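Local coordinates for protein alpha-acetolactate decarboxylase (Bacillus subtilis subsp. spizizenii, PDB 6J3D) that probably catalyses the decarboxylation of (2S)-2-acetolactate to (R)-acetoin, a step on the route from pyruvate to butanediol, and carries a zinc ion, at residues 46-51 with 95-100; 103-108 with 222-227. One frame throughout, in Å; residues are numbered along the deposited sequence. Where two conformers were deposited one is given.

Contact 1 (46-51 with 95-100)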
# COMPACT_ATOMS: atom_id res chain seq x y z
N PHE A 46 3.18 12.32 -12.93
CA PHE A 46 1.72 12.23 -12.93
C PHE A 46 1.11 13.53 -13.45
O PHE A 46 1.33 14.60 -12.88
CB PHE A 46 1.18 11.86 -11.56
CG PHE A 46 -0.31 11.77 -11.52
CD1 PHE A 46 -0.97 10.65 -12.04
CD2 PHE A 46 -1.07 12.81 -10.98
CE1 PHE A 46 -2.40 10.60 -11.98
CE2 PHE A 46 -2.45 12.74 -10.92
CZ PHE A 46 -3.12 11.66 -11.46
N GLU A 47 0.36 13.42 -14.54
CA GLU A 47 -0.29 14.56 -15.17
C GLU A 47 -1.58 14.91 -14.45
O GLU A 47 -2.53 14.14 -14.48
CB GLU A 47 -0.62 14.20 -16.62
CG GLU A 47 0.63 13.98 -17.47
CD GLU A 47 1.18 15.26 -18.11
OE1 GLU A 47 0.51 16.33 -18.08
OE2 GLU A 47 2.30 15.18 -18.69
N LEU A 48 -1.62 16.07 -13.82
CA LEU A 48 -2.82 16.49 -13.08
C LEU A 48 -4.04 16.78 -13.98
O LEU A 48 -5.18 16.81 -13.47
CB LEU A 48 -2.52 17.69 -12.15
CG LEU A 48 -1.50 17.32 -11.05
CD1 LEU A 48 -1.09 18.54 -10.26
CD2 LEU A 48 -2.07 16.27 -10.13
N SER A 49 -3.80 16.87 -15.28
CA SER A 49 -4.89 16.85 -16.27
C SER A 49 -5.71 15.56 -16.16
O SER A 49 -6.88 15.56 -16.54
CB SER A 49 -4.37 17.01 -17.71
OG SER A 49 -3.40 16.04 -18.08
N GLU A 50 -5.13 14.51 -15.59
CA GLU A 50 -5.81 13.23 -15.41
C GLU A 50 -6.70 13.15 -14.18
O GLU A 50 -7.38 12.16 -13.99
CB GLU A 50 -4.81 12.08 -15.35
N ILE A 51 -6.71 14.19 -13.35
CA ILE A 51 -7.43 14.12 -12.09
C ILE A 51 -8.85 13.56 -12.23
O ILE A 51 -9.23 12.68 -11.46
CB ILE A 51 -7.41 15.45 -11.36
CG1 ILE A 51 -6.06 15.68 -10.71
CG2 ILE A 51 -8.58 15.52 -10.33
CD1 ILE A 51 -5.86 17.04 -10.09
N PRO A 95 4.65 14.81 -7.95
CA PRO A 95 5.37 13.68 -7.39
C PRO A 95 4.66 12.95 -6.27
O PRO A 95 5.15 11.88 -5.88
CB PRO A 95 6.62 14.34 -6.82
CG PRO A 95 6.08 15.65 -6.26
CD PRO A 95 5.05 16.08 -7.31
N PHE A 96 3.55 13.49 -5.75
CA PHE A 96 2.91 12.90 -4.60
C PHE A 96 1.56 13.53 -4.42
O PHE A 96 1.47 14.74 -4.22
CB PHE A 96 3.72 13.13 -3.32
CG PHE A 96 3.06 12.55 -2.07
CD1 PHE A 96 3.09 11.18 -1.86
CD2 PHE A 96 2.45 13.34 -1.14
CE1 PHE A 96 2.51 10.59 -0.73
CE2 PHE A 96 1.85 12.74 0.02
CZ PHE A 96 1.89 11.36 0.18
N CYS A 97 0.50 12.73 -4.48
CA CYS A 97 -0.83 13.23 -4.27
C CYS A 97 -1.78 12.07 -4.08
O CYS A 97 -1.42 10.93 -4.30
CB CYS A 97 -1.26 14.16 -5.44
SG CYS A 97 -1.02 13.53 -7.06
N SER A 98 -3.00 12.36 -3.62
CA SER A 98 -3.98 11.32 -3.30
C SER A 98 -5.36 11.85 -3.71
O SER A 98 -5.67 13.03 -3.44
CB SER A 98 -4.04 11.12 -1.77
OG SER A 98 -2.77 10.81 -1.25
N PHE A 99 -6.17 11.01 -4.35
CA PHE A 99 -7.49 11.41 -4.81
C PHE A 99 -8.56 10.42 -4.48
O PHE A 99 -8.31 9.22 -4.35
CB PHE A 99 -7.51 11.62 -6.34
CG PHE A 99 -6.45 12.51 -6.82
CD1 PHE A 99 -6.61 13.92 -6.72
CD2 PHE A 99 -5.27 12.01 -7.32
CE1 PHE A 99 -5.59 14.76 -7.13
CE2 PHE A 99 -4.26 12.88 -7.77
CZ PHE A 99 -4.42 14.25 -7.64
N THR A 100 -9.79 10.92 -4.47
CA THR A 100 -10.93 10.02 -4.40
C THR A 100 -12.18 10.69 -4.98
O THR A 100 -12.17 11.89 -5.22
CB THR A 100 -11.18 9.51 -2.97
OG1 THR A 100 -12.01 8.32 -3.01
CG2 THR A 100 -11.80 10.59 -2.02

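Contact 2 (103-108 with 222-227)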
# COMPACT_ATOMS: atom_id res chain seq x y z
N THR A 103 -17.88 10.68 -1.33
CA THR A 103 -19.31 10.47 -1.05
C THR A 103 -19.50 10.63 0.49
O THR A 103 -18.73 10.08 1.27
CB THR A 103 -19.80 9.11 -1.57
OG1 THR A 103 -18.93 8.05 -1.12
CG2 THR A 103 -19.77 9.07 -3.11
N PRO A 104 -20.51 11.41 0.92
CA PRO A 104 -20.61 11.63 2.37
C PRO A 104 -21.33 10.50 3.09
O PRO A 104 -22.53 10.58 3.35
CB PRO A 104 -21.41 12.93 2.46
CG PRO A 104 -22.33 12.86 1.24
CD PRO A 104 -21.44 12.26 0.16
N ASP A 105 -20.58 9.51 3.54
CA ASP A 105 -21.15 8.38 4.24
C ASP A 105 -21.55 8.67 5.72
O ASP A 105 -22.45 8.01 6.26
CB ASP A 105 -20.18 7.20 4.16
CG ASP A 105 -19.71 6.94 2.73
OD1 ASP A 105 -20.46 7.21 1.75
OD2 ASP A 105 -18.55 6.50 2.56
N MET A 106 -20.81 9.56 6.37
CA MET A 106 -21.12 10.02 7.72
C MET A 106 -21.07 11.54 7.74
O MET A 106 -20.21 12.13 7.08
CB MET A 106 -20.09 9.49 8.73
CG MET A 106 -20.07 7.97 8.93
SD MET A 106 -18.50 7.29 9.56
CE MET A 106 -17.55 7.05 8.06
N THR A 107 -21.97 12.14 8.51
CA THR A 107 -21.99 13.58 8.72
C THR A 107 -22.08 13.87 10.21
O THR A 107 -22.80 13.17 10.95
CB THR A 107 -23.17 14.22 8.00
OG1 THR A 107 -23.12 13.87 6.60
CG2 THR A 107 -23.10 15.71 8.15
N HIS A 108 -21.39 14.91 10.65
CA HIS A 108 -21.42 15.32 12.07
C HIS A 108 -21.27 16.82 12.16
O HIS A 108 -20.36 17.37 11.53
CB HIS A 108 -20.27 14.61 12.82
CG HIS A 108 -20.29 14.81 14.30
ND1 HIS A 108 -21.30 14.34 15.11
CD2 HIS A 108 -19.45 15.49 15.11
CE1 HIS A 108 -21.09 14.73 16.35
NE2 HIS A 108 -19.96 15.42 16.39
N THR A 222 -17.86 15.83 7.12
CA THR A 222 -18.29 14.69 6.32
C THR A 222 -17.14 13.74 6.11
O THR A 222 -16.01 14.16 5.96
CB THR A 222 -18.98 15.12 4.99
OG1 THR A 222 -18.15 16.03 4.25
CG2 THR A 222 -20.29 15.86 5.29
N ILE A 223 -17.46 12.45 6.17
CA ILE A 223 -16.49 11.37 6.07
C ILE A 223 -16.94 10.38 5.01
O ILE A 223 -18.11 9.94 4.96
CB ILE A 223 -16.29 10.66 7.40
CG1 ILE A 223 -15.92 11.66 8.49
CG2 ILE A 223 -15.21 9.53 7.30
CD1 ILE A 223 -15.94 11.11 9.87
N SER A 224 -15.97 9.93 4.22
CA SER A 224 -16.22 8.98 3.15
C SER A 224 -15.27 7.76 3.34
O SER A 224 -14.05 7.92 3.34
CB SER A 224 -15.95 9.66 1.80
OG SER A 224 -16.29 8.86 0.66
N GLN A 225 -15.84 6.56 3.53
CA GLN A 225 -15.08 5.36 3.84
C GLN A 225 -14.59 4.74 2.56
O GLN A 225 -15.38 4.55 1.65
CB GLN A 225 -16.03 4.39 4.60
CG GLN A 225 -15.53 3.03 4.87
CD GLN A 225 -16.59 2.14 5.55
OE1 GLN A 225 -17.38 2.64 6.32
NE2 GLN A 225 -16.62 0.84 5.22
N LYS A 226 -13.33 4.30 2.50
CA LYS A 226 -12.74 3.74 1.28
C LYS A 226 -12.14 2.38 1.55
O LYS A 226 -11.40 2.26 2.54
CB LYS A 226 -11.68 4.67 0.73
CG LYS A 226 -12.26 6.07 0.33
CD LYS A 226 -13.32 5.96 -0.73
CE LYS A 226 -14.06 7.31 -0.93
NZ LYS A 226 -15.19 7.20 -1.89
N MET A 227 -12.46 1.41 0.70
CA MET A 227 -12.09 -0.00 0.96
C MET A 227 -10.90 -0.44 0.09
O MET A 227 -10.46 -1.58 0.17
CB MET A 227 -13.27 -0.93 0.66
CG MET A 227 -14.48 -0.68 1.51
SD MET A 227 -14.09 -0.82 3.27
CE MET A 227 -14.12 -2.58 3.52
O HOH W 1 -17.44 5.67 0.18

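Contact 1 (46-51 with 95-100)
Phe46 packs against Phe99, CE2 of Phe46 lying 3.6 Å from CE2 of Phe99. The two side chains slide past each other in opposite directions, their planes inclined at 32°. Phe99 holds CG anti to its carbonyl carbon (chi1 -52°), sending the ring toward Ile51 and Phe46. Aliphatic carbon meets it further round: CG1 of Ile51 reaches CE1 of Phe99 at 3.7 Å, and CD2 of Leu48 comes to the ring edge, 4.0 Å from CZ of Phe99. Flat rings and branched chains suit this buried site, where no hydrogen bond crosses. The contact sets the short strand 46-47 and the 3-10 turn 48-50 against one face of strand 97-100, which belongs to the main beta structure. From that strand the sulfur of Cys97 adds a looser sulfur-aromatic contact, SG standing 4.8 Å from the centroid of the Phe46 ring; its side chain is also about 8 Å from those of the zinc ligands His197 and His199. A valine in place of Phe99 would probably open a gap between Phe46 and Ile51, leaving both without their main partner. On the loose outer side, exposed Glu47 and Ser49 take no part.

Contact 2 (103-108 with 222-227)
With CG anti to its carbonyl carbon (chi1 -50°), the side chain of Asp105 swings its carboxylate across to the neighbouring strand, while Ser224, whose OG is anti to the backbone N (chi1 -174°), offers its hydroxyl to the start of 103-108. Gln225 N donates to OD2 of Asp105 at 2.9 Å, approaching on the anti side and 20° out of the carboxylate plane. Thr103 N in turn donates to OG of Ser224 at 3.1 Å. A short acidic chain and a small hydroxyl suit these places, since each can reach a backbone N-H where the regular ladder has ended.

Strand 106-108 runs antiparallel to 222-226, and the ladder ends in a classic beta bulge: Asp105 and Met106 both face Ile223. The carbonyl oxygen of Ile223 takes a bond of 3.1 Å from Met106 N and a weak one from Asp105 N, and Ile223 N returns a bond to Met106 O. Just before the bulge, Pro104 sits at the centre of what fits an inverse gamma turn, though its closing bond is weak; the ring fixes phi in a range that suits such a bend.

On the face carrying Met106 and Ile223, one of two modelled conformers of the bent thioether chain brings CE of Met106 to 3.5 Å from CG2 of Ile223, a closeness left doubtful by the second. Ile223 also rests on Ile123 of helix 116-126. The other face bears Thr107 and Thr222, beta-branched residues lying side by side and pointing the same way, with OG1 of Thr107 3.7 Å from CG2 of Thr222. At the more open, polar end, one water donates to both OD2 of Asp105 and O of Gln225; Lys226 NZ reaches it only weakly, its main bond going to the carbonyl of Phe101.

How the contacts relate
The centres of the two contacts lie about 21 Å apart, and along the chain they come in series: contact 1 closes at residue 100, before contact 2 opens at 103. Strand 97-100 leads through a short connection to strand 106-110, and both belong to the same system of paired strands, in which strand 27-31 pairs with 97-100 and with 219-232. The two meet directly where OG1 of Thr100 packs 3.1 Å from CE of Lys226. Residues 101-105 thus carry the chain from the buried, apolar contact 1 near the zinc histidines to the partly exposed pairing with strand 219-232, whose Gln225 and Met227 meet the second subunit.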